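Long-range contacts in putative oxidoreductase (Gluconobacter oxydans, PDB 3WJ7), which belongs to the short-chain dehydrogenase/reductase family and probably catalyses nicotinamide-coenzyme-dependent oxidation or reduction of its substrate: residues 27-32 with 222-227; 105-110 with 165-170; 246-251 with 305-310; 280-285 with 294-299. One frame throughout, in Å; residues are numbered along the deposited sequence.

Contact 1 of 4, residues 27-32 with 222-227; sequences SAVARV and DVAEGH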
loop_
_atom_site.group_PDB
_atom_site.type_symbol
_atom_site.label_atom_id
_atom_site.label_comp_id
_atom_site.label_asym_id
_atom_site.label_seq_id
_atom_site.Cartn_x
_atom_site.Cartn_y
_atom_site.Cartn_z
ATOM N N SER A 27 -19.936 -3.632 -21.245
ATOM C CA SER A 27 -20.586 -4.323 -22.353
ATOM C C SER A 27 -22.054 -3.991 -22.457
ATOM O O SER A 27 -22.621 -3.976 -23.554
ATOM C CB SER A 27 -20.331 -5.825 -22.368
ATOM O OG SER A 27 -21.090 -6.457 -21.400
ATOM N N ALA A 28 -22.690 -3.695 -21.338
ATOM C CA ALA A 28 -24.084 -3.372 -21.476
ATOM C C ALA A 28 -24.231 -1.992 -22.144
ATOM O O ALA A 28 -25.142 -1.789 -22.944
ATOM C CB ALA A 28 -24.793 -3.444 -20.153
ATOM N N VAL A 29 -23.299 -1.081 -21.847
ATOM C CA VAL A 29 -23.255 0.215 -22.475
ATOM C C VAL A 29 -23.050 0.011 -23.985
ATOM O O VAL A 29 -23.739 0.620 -24.811
ATOM C CB VAL A 29 -22.165 1.109 -21.834
ATOM C CG1 VAL A 29 -21.765 2.268 -22.760
ATOM C CG2 VAL A 29 -22.694 1.696 -20.548
ATOM N N ALA A 30 -22.131 -0.881 -24.341
ATOM C CA ALA A 30 -21.835 -1.133 -25.740
ATOM C C ALA A 30 -23.084 -1.581 -26.505
ATOM O O ALA A 30 -23.360 -1.036 -27.573
ATOM C CB ALA A 30 -20.736 -2.164 -25.882
ATOM N N ARG A 31 -23.828 -2.547 -25.956
ATOM C CA ARG A 31 -25.029 -3.084 -26.614
ATOM C C ARG A 31 -26.011 -1.952 -26.911
ATOM O O ARG A 31 -26.532 -1.864 -28.016
ATOM C CB ARG A 31 -25.721 -4.191 -25.781
ATOM C CG ARG A 31 -24.994 -5.535 -25.775
ATOM C CD ARG A 31 -25.554 -6.522 -24.743
ATOM N NE ARG A 31 -24.443 -7.270 -24.134
ATOM C CZ ARG A 31 -24.074 -7.244 -22.840
ATOM N NH1 ARG A 31 -24.748 -6.560 -21.922
ATOM N NH2 ARG A 31 -23.021 -7.951 -22.452
ATOM N N VAL A 32 -26.228 -1.076 -25.930
ATOM C CA VAL A 32 -27.174 0.032 -26.086
ATOM C C VAL A 32 -26.775 0.947 -27.263
ATOM O O VAL A 32 -27.591 1.262 -28.118
ATOM C CB VAL A 32 -27.361 0.795 -24.744
ATOM C CG1 VAL A 32 -27.987 2.174 -24.929
ATOM C CG2 VAL A 32 -28.189 -0.036 -23.774
ATOM N N ASP A 222 -30.215 -0.120 -17.131
ATOM C CA ASP A 222 -30.629 1.235 -16.907
ATOM C C ASP A 222 -29.443 2.132 -16.800
ATOM O O ASP A 222 -29.519 3.251 -17.282
ATOM C CB ASP A 222 -31.510 1.349 -15.678
ATOM C CG ASP A 222 -32.875 0.804 -15.927
ATOM O OD1 ASP A 222 -33.296 0.810 -17.102
ATOM O OD2 ASP A 222 -33.515 0.320 -14.982
ATOM N N VAL A 223 -28.359 1.648 -16.181
ATOM C CA VAL A 223 -27.093 2.352 -16.218
ATOM C C VAL A 223 -26.697 2.600 -17.666
ATOM O O VAL A 223 -26.314 3.724 -18.045
ATOM C CB VAL A 223 -25.987 1.506 -15.569
ATOM C CG1 VAL A 223 -24.600 2.102 -15.816
ATOM C CG2 VAL A 223 -26.263 1.363 -14.089
ATOM N N ALA A 224 -26.770 1.523 -18.452
ATOM C CA ALA A 224 -26.369 1.551 -19.844
ATOM C C ALA A 224 -27.151 2.602 -20.617
ATOM O O ALA A 224 -26.579 3.446 -21.327
ATOM C CB ALA A 224 -26.513 0.165 -20.483
ATOM N N GLU A 225 -28.462 2.567 -20.462
ATOM C CA GLU A 225 -29.330 3.447 -21.204
ATOM C C GLU A 225 -28.981 4.871 -20.775
ATOM O O GLU A 225 -28.834 5.782 -21.620
ATOM C CB GLU A 225 -30.802 3.075 -20.913
ATOM C CG GLU A 225 -31.864 4.114 -21.299
ATOM C CD GLU A 225 -32.046 4.390 -22.811
ATOM O OE1 GLU A 225 -31.531 3.632 -23.687
ATOM O OE2 GLU A 225 -32.744 5.393 -23.113
ATOM N N GLY A 226 -28.826 5.061 -19.469
ATOM C CA GLY A 226 -28.502 6.380 -18.935
ATOM C C GLY A 226 -27.230 6.978 -19.530
ATOM O O GLY A 226 -27.130 8.195 -19.666
ATOM N N HIS A 227 -26.255 6.141 -19.900
ATOM C CA HIS A 227 -25.083 6.647 -20.603
ATOM C C HIS A 227 -25.492 7.225 -21.960
ATOM O O HIS A 227 -24.972 8.255 -22.385
ATOM C CB HIS A 227 -24.050 5.547 -20.848
ATOM C CG HIS A 227 -23.274 5.136 -19.640
ATOM N ND1 HIS A 227 -21.913 5.343 -19.528
ATOM C CD2 HIS A 227 -23.645 4.472 -18.524
ATOM C CE1 HIS A 227 -21.490 4.859 -18.373
ATOM N NE2 HIS A 227 -22.521 4.329 -17.745
#
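V29 and A224 sit at the crossing of two helices, with CA of V29 only 4.3 Å from CA of A224 and the axes of the segments approaching to 8.2 Å at a crossing angle of -54°. A small residue facing helix 24-35 permits this. CB of A224 lies against the backbone, 3.4 Å from O of A28, and has the methyl of A28 beside it. CG2 of V32, from the next turn, lies 3.7 Å from CB of A224, while its CG1 brushes the end of E225, whose bent chain carries the carboxylate on to a salt bridge with R36. With CG1 of V29 anti to the backbone N (chi1 160°), CG2 is sent over the face of the H227 ring, 3.6 Å from its centroid and 13° off the normal, a CH-pi contact. The imidazole also touches I122 and C124 of strand 120-124 and V179 of strand 176-185. Replacing H227 by an alanine would remove the ring under CG2 of V29 and would probably open a gap between helix 24-35 and those strands. Helix 24-35 follows the glycine-rich turn of the Rossmann fold, and helix 220-233 packs beside it on the same sheet. Their joint is apolar along its buried line, with charge pairing kept to its margin, so the crossing probably rests on fit of shape rather than on polar bonds.

Contact 2 of 4, residues 105-110 with 165-170; sequences GTRNLM and VLRLIR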
loop_
_atom_site.group_PDB
_atom_site.type_symbol
_atom_site.label_atom_id
_atom_site.label_comp_id
_atom_site.label_asym_id
_atom_site.label_seq_id
_atom_site.Cartn_x
_atom_site.Cartn_y
_atom_site.Cartn_z
ATOM N N GLY A 105 -4.256 6.494 -15.684
ATOM C CA GLY A 105 -4.807 5.918 -16.919
ATOM C C GLY A 105 -5.917 6.782 -17.512
ATOM O O GLY A 105 -5.951 7.069 -18.721
ATOM N N THR A 106 -6.810 7.210 -16.635
ATOM C CA THR A 106 -7.895 8.106 -16.962
ATOM C C THR A 106 -7.383 9.464 -17.464
ATOM O O THR A 106 -7.943 10.035 -18.395
ATOM C CB THR A 106 -8.771 8.257 -15.708
ATOM O OG1 THR A 106 -9.444 7.016 -15.492
ATOM C CG2 THR A 106 -9.763 9.371 -15.806
ATOM N N ARG A 107 -6.352 9.990 -16.813
ATOM C CA ARG A 107 -5.711 11.200 -17.257
ATOM C C ARG A 107 -5.108 10.960 -18.681
ATOM O O ARG A 107 -5.404 11.714 -19.611
ATOM C CB ARG A 107 -4.675 11.656 -16.227
ATOM C CG ARG A 107 -4.048 13.019 -16.490
ATOM C CD ARG A 107 -2.852 13.260 -15.573
ATOM N NE ARG A 107 -2.317 14.626 -15.708
ATOM C CZ ARG A 107 -1.283 15.144 -15.018
ATOM N NH1 ARG A 107 -0.617 14.446 -14.085
ATOM N NH2 ARG A 107 -0.908 16.398 -15.257
ATOM N N ASN A 108 -4.338 9.891 -18.887
ATOM C CA ASN A 108 -3.813 9.672 -20.216
ATOM C C ASN A 108 -4.986 9.613 -21.272
ATOM O O ASN A 108 -4.950 10.274 -22.343
ATOM C CB ASN A 108 -2.910 8.427 -20.243
ATOM C CG ASN A 108 -1.631 8.579 -19.351
ATOM O OD1 ASN A 108 -1.184 9.689 -19.065
ATOM N ND2 ASN A 108 -1.054 7.452 -18.918
ATOM N N LEU A 109 -6.025 8.840 -20.966
ATOM C CA LEU A 109 -7.083 8.684 -21.893
ATOM C C LEU A 109 -7.703 10.057 -22.207
ATOM O O LEU A 109 -7.875 10.412 -23.396
ATOM C CB LEU A 109 -8.152 7.736 -21.360
ATOM C CG LEU A 109 -9.287 7.526 -22.367
ATOM C CD1 LEU A 109 -8.748 6.857 -23.631
ATOM C CD2 LEU A 109 -10.396 6.685 -21.748
ATOM N N MET A 110 -8.031 10.812 -21.157
ATOM C CA MET A 110 -8.625 12.136 -21.320
ATOM C C MET A 110 -7.741 13.113 -22.123
ATOM O O MET A 110 -8.206 13.788 -23.034
ATOM C CB MET A 110 -9.003 12.729 -19.963
ATOM C CG MET A 110 -10.114 11.999 -19.210
ATOM S SD MET A 110 -11.646 11.596 -20.098
ATOM C CE MET A 110 -11.487 9.834 -20.302
ATOM N N VAL A 165 -10.918 14.395 -13.810
ATOM C CA VAL A 165 -11.751 14.764 -14.913
ATOM C C VAL A 165 -12.259 16.199 -14.690
ATOM O O VAL A 165 -12.165 17.032 -15.610
ATOM C CB VAL A 165 -12.878 13.741 -15.127
ATOM C CG1 VAL A 165 -13.803 14.226 -16.230
ATOM C CG2 VAL A 165 -12.306 12.377 -15.490
ATOM N N LEU A 166 -12.769 16.511 -13.492
ATOM C CA LEU A 166 -13.246 17.898 -13.244
ATOM C C LEU A 166 -12.141 18.959 -13.439
ATOM O O LEU A 166 -12.448 20.100 -13.830
ATOM C CB LEU A 166 -13.949 18.084 -11.880
ATOM C CG LEU A 166 -15.215 17.244 -11.742
ATOM C CD1 LEU A 166 -15.643 17.102 -10.293
ATOM C CD2 LEU A 166 -16.358 17.774 -12.581
ATOM N N ARG A 167 -10.880 18.590 -13.191
ATOM C CA ARG A 167 -9.775 19.541 -13.337
ATOM C C ARG A 167 -9.589 19.774 -14.839
ATOM O O ARG A 167 -9.588 20.907 -15.307
ATOM C CB ARG A 167 -8.492 19.028 -12.634
ATOM C CG ARG A 167 -7.367 20.058 -12.394
ATOM C CD ARG A 167 -5.939 19.486 -12.206
ATOM N NE ARG A 167 -5.689 18.192 -12.860
ATOM C CZ ARG A 167 -5.058 17.966 -14.028
ATOM N NH1 ARG A 167 -4.543 18.954 -14.799
ATOM N NH2 ARG A 167 -4.957 16.701 -14.432
ATOM N N LEU A 168 -9.537 18.691 -15.607
ATOM C CA LEU A 168 -9.409 18.804 -17.049
ATOM C C LEU A 168 -10.596 19.461 -17.717
ATOM O O LEU A 168 -10.434 20.103 -18.741
ATOM C CB LEU A 168 -9.122 17.440 -17.679
ATOM C CG LEU A 168 -7.799 16.789 -17.253
ATOM C CD1 LEU A 168 -7.778 15.321 -17.635
ATOM C CD2 LEU A 168 -6.612 17.494 -17.890
ATOM N N ILE A 169 -11.790 19.312 -17.172
ATOM C CA ILE A 169 -12.933 20.011 -17.747
ATOM C C ILE A 169 -12.736 21.536 -17.590
ATOM O O ILE A 169 -13.016 22.300 -18.520
ATOM C CB ILE A 169 -14.261 19.555 -17.106
ATOM C CG1 ILE A 169 -14.614 18.135 -17.556
ATOM C CG2 ILE A 169 -15.407 20.534 -17.402
ATOM C CD1 ILE A 169 -15.730 17.499 -16.753
ATOM N N ARG A 170 -12.247 21.970 -16.427
ATOM C CA ARG A 170 -12.094 23.394 -16.144
ATOM C C ARG A 170 -10.812 23.989 -16.738
ATOM O O ARG A 170 -10.829 25.038 -17.362
ATOM C CB ARG A 170 -12.135 23.659 -14.644
ATOM C CG ARG A 170 -13.533 23.780 -14.082
ATOM C CD ARG A 170 -13.656 25.010 -13.177
ATOM N NE ARG A 170 -14.815 24.927 -12.273
ATOM C CZ ARG A 170 -15.528 25.965 -11.822
ATOM N NH1 ARG A 170 -15.242 27.217 -12.191
ATOM N NH2 ARG A 170 -16.552 25.739 -10.999
HETATM O O HOH W 1 -3.250 17.712 -16.790
#
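M110 and L168 carry much of the apolar part of this contact, in which CD1 of L168 reaches to 3.7 Å from CB of M110. M110 then bends at its second and third torsions, which turns the sulfur off the line to L168. V165 fills the neighbouring position with one methyl: its CG2 is 4.0 Å from CG2 of T106 and also faces CG of M110. The hydroxyl of T106 takes no part in this, being bound to N102 and H83.

The charged part lies at the rim, where two arginines meet. NH2 of R167 comes within 3.6 Å of NE of R107, the guanidinium planes being 76° apart rather than stacked. R107 arrives on a chain extended from CG to NE (chi2 -169°), whereas R167 folds at chi3. Their like charges are probably offset by acids: R167 makes salt bridges with E164 and E171, and R107 has a long, weak ion pair with E164. A water bridges the two, accepting from NH2 of R107 at 3.1 Å and from NH1 of R167 at 2.7 Å; it lies in the plane of the R167 group, at its edge.

The segment axes run 10.8 Å apart and only 26° from parallel, as two helices side by side on a Rossmann sheet. Beneath them M110 rests on L81, H83 and I121, and V165 on Y123 and I178, which places the pair over strands 78-83, 120-124 and 176-185.

Contact 3 of 4, residues 246-251 with 305-310; sequences NIMLGD and LMFFSS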
loop_
_atom_site.group_PDB
_atom_site.type_symbol
_atom_site.label_atom_id
_atom_site.label_comp_id
_atom_site.label_asym_id
_atom_site.label_seq_id
_atom_site.Cartn_x
_atom_site.Cartn_y
_atom_site.Cartn_z
ATOM N N ASN A 246 -33.129 2.971 -3.328
ATOM C CA ASN A 246 -32.422 2.959 -2.060
ATOM C C ASN A 246 -32.993 1.868 -1.191
ATOM O O ASN A 246 -34.188 1.869 -0.855
ATOM C CB ASN A 246 -32.485 4.324 -1.380
ATOM C CG ASN A 246 -31.672 5.394 -2.140
ATOM O OD1 ASN A 246 -30.450 5.234 -2.400
ATOM N ND2 ASN A 246 -32.335 6.487 -2.496
ATOM N N ILE A 247 -32.140 0.901 -0.857
ATOM C CA ILE A 247 -32.601 -0.305 -0.209
ATOM C C ILE A 247 -31.627 -0.767 0.889
ATOM O O ILE A 247 -30.426 -0.603 0.774
ATOM C CB ILE A 247 -32.946 -1.400 -1.256
ATOM C CG1 ILE A 247 -33.882 -2.478 -0.633
ATOM C CG2 ILE A 247 -31.679 -1.954 -1.893
ATOM C CD1 ILE A 247 -34.210 -3.694 -1.492
ATOM N N MET A 248 -32.161 -1.277 1.988
ATOM C CA MET A 248 -31.313 -1.807 3.036
ATOM C C MET A 248 -30.910 -3.208 2.608
ATOM O O MET A 248 -31.598 -3.836 1.812
ATOM C CB MET A 248 -32.017 -1.832 4.403
ATOM C CG MET A 248 -32.495 -0.473 4.944
ATOM S SD MET A 248 -31.262 0.781 5.359
ATOM C CE MET A 248 -30.003 -0.099 6.309
ATOM N N LEU A 249 -29.776 -3.680 3.108
ATOM C CA LEU A 249 -29.215 -4.928 2.642
ATOM C C LEU A 249 -30.129 -6.093 3.085
ATOM O O LEU A 249 -30.330 -7.062 2.347
ATOM C CB LEU A 249 -27.772 -5.045 3.152
ATOM C CG LEU A 249 -26.780 -6.012 2.514
ATOM C CD1 LEU A 249 -26.699 -5.900 0.997
ATOM C CD2 LEU A 249 -25.387 -5.816 3.108
ATOM N N GLY A 250 -30.702 -5.974 4.288
ATOM C CA GLY A 250 -31.662 -6.951 4.808
ATOM C C GLY A 250 -32.863 -7.102 3.877
ATOM O O GLY A 250 -33.302 -8.239 3.578
ATOM N N ASP A 251 -33.371 -5.969 3.389
ATOM C CA ASP A 251 -34.519 -5.966 2.485
ATOM C C ASP A 251 -34.168 -6.607 1.161
ATOM O O ASP A 251 -34.939 -7.398 0.632
ATOM C CB ASP A 251 -35.058 -4.551 2.281
ATOM C CG ASP A 251 -35.668 -3.971 3.553
ATOM O OD1 ASP A 251 -36.194 -4.745 4.387
ATOM O OD2 ASP A 251 -35.601 -2.736 3.735
ATOM N N LEU A 305 -25.612 5.702 5.403
ATOM C CA LEU A 305 -26.280 4.958 4.356
ATOM C C LEU A 305 -25.849 5.506 2.983
ATOM O O LEU A 305 -25.717 6.711 2.798
ATOM C CB LEU A 305 -27.794 5.030 4.517
ATOM C CG LEU A 305 -28.408 4.735 5.894
ATOM C CD1 LEU A 305 -29.930 4.814 5.849
ATOM C CD2 LEU A 305 -27.941 3.403 6.465
ATOM N N MET A 306 -25.625 4.608 2.032
ATOM C CA MET A 306 -25.266 4.998 0.687
ATOM C C MET A 306 -26.528 5.193 -0.157
ATOM O O MET A 306 -26.854 4.400 -1.051
ATOM C CB MET A 306 -24.324 3.965 0.079
ATOM C CG MET A 306 -22.958 3.952 0.735
ATOM S SD MET A 306 -21.757 3.326 -0.452
ATOM C CE MET A 306 -21.434 4.689 -1.642
ATOM N N PHE A 307 -27.237 6.264 0.143
ATOM C CA PHE A 307 -28.546 6.515 -0.442
ATOM C C PHE A 307 -28.420 7.729 -1.345
ATOM O O PHE A 307 -27.803 8.739 -0.970
ATOM C CB PHE A 307 -29.544 6.718 0.680
ATOM C CG PHE A 307 -30.188 5.436 1.186
ATOM C CD1 PHE A 307 -29.696 4.168 0.825
ATOM C CD2 PHE A 307 -31.284 5.504 2.056
ATOM C CE1 PHE A 307 -30.296 3.003 1.293
ATOM C CE2 PHE A 307 -31.889 4.335 2.534
ATOM C CZ PHE A 307 -31.391 3.086 2.152
ATOM N N PHE A 308 -28.917 7.616 -2.568
ATOM C CA PHE A 308 -28.692 8.675 -3.556
ATOM C C PHE A 308 -29.952 8.922 -4.303
ATOM O O PHE A 308 -30.731 7.996 -4.484
ATOM C CB PHE A 308 -27.582 8.286 -4.551
ATOM C CG PHE A 308 -26.244 8.152 -3.918
ATOM C CD1 PHE A 308 -25.422 9.263 -3.775
ATOM C CD2 PHE A 308 -25.837 6.938 -3.401
ATOM C CE1 PHE A 308 -24.193 9.147 -3.130
ATOM C CE2 PHE A 308 -24.597 6.809 -2.764
ATOM C CZ PHE A 308 -23.787 7.926 -2.625
ATOM N N SER A 309 -30.143 10.159 -4.753
ATOM C CA SER A 309 -31.303 10.533 -5.575
ATOM C C SER A 309 -30.879 10.564 -7.009
ATOM O O SER A 309 -29.765 11.026 -7.300
ATOM C CB SER A 309 -31.752 11.949 -5.219
ATOM O OG SER A 309 -32.883 12.344 -5.990
ATOM N N SER A 310 -31.759 10.130 -7.910
ATOM C CA SER A 310 -31.512 10.239 -9.349
ATOM C C SER A 310 -32.383 11.317 -9.992
ATOM O O SER A 310 -32.742 11.240 -11.188
ATOM C CB SER A 310 -31.762 8.898 -10.030
ATOM O OG SER A 310 -31.013 7.882 -9.408
#
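The side chain of N246 bonds the backbone of F308 and lies over the ring of F307, and this end of the contact is the tight one. Its amide pairs with both main-chain groups of one residue: OD1 accepts from N of F308 at 2.8 Å, and ND2 donates to O of F308 at 3.0 Å. The donor at OD1 is tilted from the carbonyl plane, and ND2 approaches O of F308 from above its carbonyl plane, although that oxygen lies near the amide plane of N246. OD1 has a second donor in N216, which helps fix the rotation of the amide. CG anti to the carbonyl carbon (chi1 -69°) turns the amide to the backbone of F308. CB of N246 lies over the F307 ring, 3.5 Å from its centroid and 9° off the normal, a CH-pi contact; L305 CB covers the opposite face near the rim. A leucine in place of N246 would probably leave N and O of F308 without these partners and the loop less firmly held in register.

Packing is looser at the M248-L305 end. SD of M248 stands 4.0 Å from CZ of F307, an oblique Met-aromatic contact, and CE of M248 only grazes CD2 of L305 at 4.1 Å.

Around this, M306 centres an inverse gamma turn and bonds through its backbone to G214, while F307 and S309 pair with A139. Residues 305-308 run nearly antiparallel to 246-248 (161°). By bonding both N and O of F308, the N246 amide mimics a strand partner and ties the C-terminal part of the chain to the end of strand 239-248 of the Rossmann sheet.

Contact 4 of 4, residues 280-285 with 294-299; sequences VSEWLA and VTRETL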
loop_
_atom_site.group_PDB
_atom_site.type_symbol
_atom_site.label_atom_id
_atom_site.label_comp_id
_atom_site.label_asym_id
_atom_site.label_seq_id
_atom_site.Cartn_x
_atom_site.Cartn_y
_atom_site.Cartn_z
ATOM N N VAL A 280 -10.783 -2.474 19.327
ATOM C CA VAL A 280 -9.731 -3.455 19.506
ATOM C C VAL A 280 -8.666 -3.231 18.450
ATOM O O VAL A 280 -7.464 -3.185 18.744
ATOM C CB VAL A 280 -10.270 -4.905 19.437
ATOM C CG1 VAL A 280 -9.145 -5.898 19.671
ATOM C CG2 VAL A 280 -11.344 -5.099 20.498
ATOM N N SER A 281 -9.126 -3.093 17.221
ATOM C CA SER A 281 -8.293 -2.656 16.104
ATOM C C SER A 281 -7.384 -1.447 16.414
ATOM O O SER A 281 -6.204 -1.508 16.150
ATOM C CB SER A 281 -9.197 -2.397 14.898
ATOM O OG SER A 281 -8.523 -1.687 13.899
ATOM N N GLU A 282 -7.908 -0.369 16.987
ATOM C CA GLU A 282 -7.052 0.748 17.400
ATOM C C GLU A 282 -6.057 0.314 18.441
ATOM O O GLU A 282 -4.897 0.724 18.375
ATOM C CB GLU A 282 -7.843 1.915 17.962
ATOM C CG GLU A 282 -8.741 2.613 16.951
ATOM C CD GLU A 282 -9.651 3.690 17.561
ATOM O OE1 GLU A 282 -9.261 4.358 18.560
ATOM O OE2 GLU A 282 -10.776 3.890 17.020
ATOM N N TRP A 283 -6.473 -0.514 19.398
ATOM C CA TRP A 283 -5.510 -0.949 20.421
ATOM C C TRP A 283 -4.421 -1.890 19.933
ATOM O O TRP A 283 -3.273 -1.727 20.310
ATOM C CB TRP A 283 -6.175 -1.414 21.726
ATOM C CG TRP A 283 -6.569 -0.183 22.502
ATOM C CD1 TRP A 283 -7.836 0.277 22.702
ATOM C CD2 TRP A 283 -5.683 0.817 23.081
ATOM N NE1 TRP A 283 -7.808 1.477 23.391
ATOM C CE2 TRP A 283 -6.505 1.831 23.640
ATOM C CE3 TRP A 283 -4.280 0.942 23.200
ATOM C CZ2 TRP A 283 -5.976 2.959 24.310
ATOM C CZ3 TRP A 283 -3.749 2.077 23.878
ATOM C CH2 TRP A 283 -4.602 3.060 24.413
ATOM N N LEU A 284 -4.774 -2.847 19.079
ATOM C CA LEU A 284 -3.777 -3.704 18.437
ATOM C C LEU A 284 -2.744 -2.892 17.672
ATOM O O LEU A 284 -1.547 -2.992 17.970
ATOM C CB LEU A 284 -4.414 -4.761 17.533
ATOM C CG LEU A 284 -5.216 -5.805 18.337
ATOM C CD1 LEU A 284 -6.004 -6.722 17.409
ATOM C CD2 LEU A 284 -4.331 -6.595 19.286
ATOM N N ALA A 285 -3.189 -2.066 16.725
ATOM C CA ALA A 285 -2.244 -1.201 16.015
ATOM C C ALA A 285 -1.371 -0.363 16.941
ATOM O O ALA A 285 -0.146 -0.317 16.727
ATOM C CB ALA A 285 -2.931 -0.323 15.023
ATOM N N VAL A 294 -8.589 0.315 10.407
ATOM C CA VAL A 294 -9.945 0.588 10.819
ATOM C C VAL A 294 -9.922 1.228 12.199
ATOM O O VAL A 294 -9.161 0.805 13.047
ATOM C CB VAL A 294 -10.689 -0.726 10.833
ATOM C CG1 VAL A 294 -11.823 -0.738 11.830
ATOM C CG2 VAL A 294 -11.195 -1.015 9.440
ATOM N N THR A 295 -10.724 2.277 12.408
ATOM C CA THR A 295 -10.821 2.993 13.701
ATOM C C THR A 295 -12.304 3.308 13.957
ATOM O O THR A 295 -13.108 3.196 13.029
ATOM C CB THR A 295 -10.056 4.354 13.671
ATOM O OG1 THR A 295 -10.783 5.285 12.894
ATOM C CG2 THR A 295 -8.686 4.269 13.022
ATOM N N ARG A 296 -12.667 3.729 15.173
ATOM C CA ARG A 296 -13.955 4.437 15.391
ATOM C C ARG A 296 -14.268 5.509 14.356
ATOM O O ARG A 296 -15.392 5.575 13.863
ATOM C CB ARG A 296 -14.026 5.064 16.770
ATOM C CG ARG A 296 -13.938 4.021 17.873
ATOM C CD ARG A 296 -13.738 4.686 19.212
ATOM N NE ARG A 296 -12.442 5.349 19.275
ATOM C CZ ARG A 296 -11.930 5.895 20.368
ATOM N NH1 ARG A 296 -12.614 5.875 21.490
ATOM N NH2 ARG A 296 -10.725 6.451 20.326
ATOM N N GLU A 297 -13.288 6.338 14.014
ATOM C CA GLU A 297 -13.454 7.389 12.987
ATOM C C GLU A 297 -13.791 6.768 11.622
ATOM O O GLU A 297 -14.505 7.343 10.813
ATOM C CB GLU A 297 -12.190 8.305 12.904
ATOM C CG GLU A 297 -12.390 9.644 12.168
ATOM C CD GLU A 297 -11.126 10.228 11.490
ATOM O OE1 GLU A 297 -10.731 9.777 10.372
ATOM O OE2 GLU A 297 -10.535 11.183 12.058
ATOM N N THR A 298 -13.282 5.574 11.374
ATOM C CA THR A 298 -13.604 4.858 10.148
ATOM C C THR A 298 -15.038 4.352 10.135
ATOM O O THR A 298 -15.789 4.611 9.193
ATOM C CB THR A 298 -12.562 3.757 9.844
ATOM O OG1 THR A 298 -11.664 4.326 8.900
ATOM C CG2 THR A 298 -13.157 2.507 9.165
ATOM N N LEU A 299 -15.409 3.654 11.195
ATOM C CA LEU A 299 -16.735 3.147 11.356
ATOM C C LEU A 299 -17.824 4.225 11.238
ATOM O O LEU A 299 -18.894 3.962 10.696
ATOM C CB LEU A 299 -16.822 2.424 12.688
ATOM C CG LEU A 299 -18.108 1.656 12.948
ATOM C CD1 LEU A 299 -18.325 0.500 11.972
ATOM C CD2 LEU A 299 -18.091 1.147 14.368
#
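OE2 of E282 is gripped by two donors of R296, the backbone N at 2.6 Å and NE at 3.2 Å. The site is the N-cap of helix 296-302, where T295 is the cap residue, so a carboxylate from helix 275-288 meets the first turn of the next helix, and the helix dipole would probably stabilise its charge. The backbone N arrives nearly along the C-OE2 axis of the carboxylate, NE on the syn side of the oxygen. OE1 adds a weak bond from NH2 of R296 at 3.1 Å, making the pair a two-pronged salt bridge, though a twisted one: carboxylate and guanidinium planes stand 55° apart. Extension of E282 beyond CG (chi2 174°) carries the acid across the gap, and on the way its CG passes over CA and CB of T295.

OG1 of T295 accepts from N of T298 at 2.9 Å, while E282 takes the backbone N of R296, so two amides of the opening turn are satisfied by different side chains.

The guanidinium of R296 also serves the assembly, since NH2 has a stronger partner in D201 of the second subunit. V294, T298 and L299 pack on F288 of the third subunit, which puts this surface pairing of helices at the junction of three chains.

The preceding residue, S281, fixes the approach to the cap: its OG donates to O of V294 at 2.7 Å, tilted 31° from the carbonyl plane.

How the contacts relate
Contacts 1 and 2 belong to the Rossmann core, their centres 22 Å apart, and join pairs of helices that border the same strands; V165 and H227 both touch strands 120-124 and 176-185. Helix 220-233 leads directly into strand 239-248, whose end forms contact 3, also 22 Å from contact 1, centre to centre. Contact 4 falls in the chain between the two segments of contact 3, yet its centre lies 26 Å from that of contact 3 and 40 Å from that of contact 1, out where the other subunits meet. A mercury ion lies about 6 Å from the side chain of H227, and the side chains of T106 and M306 are about 10 and 12 Å from a mercury ion.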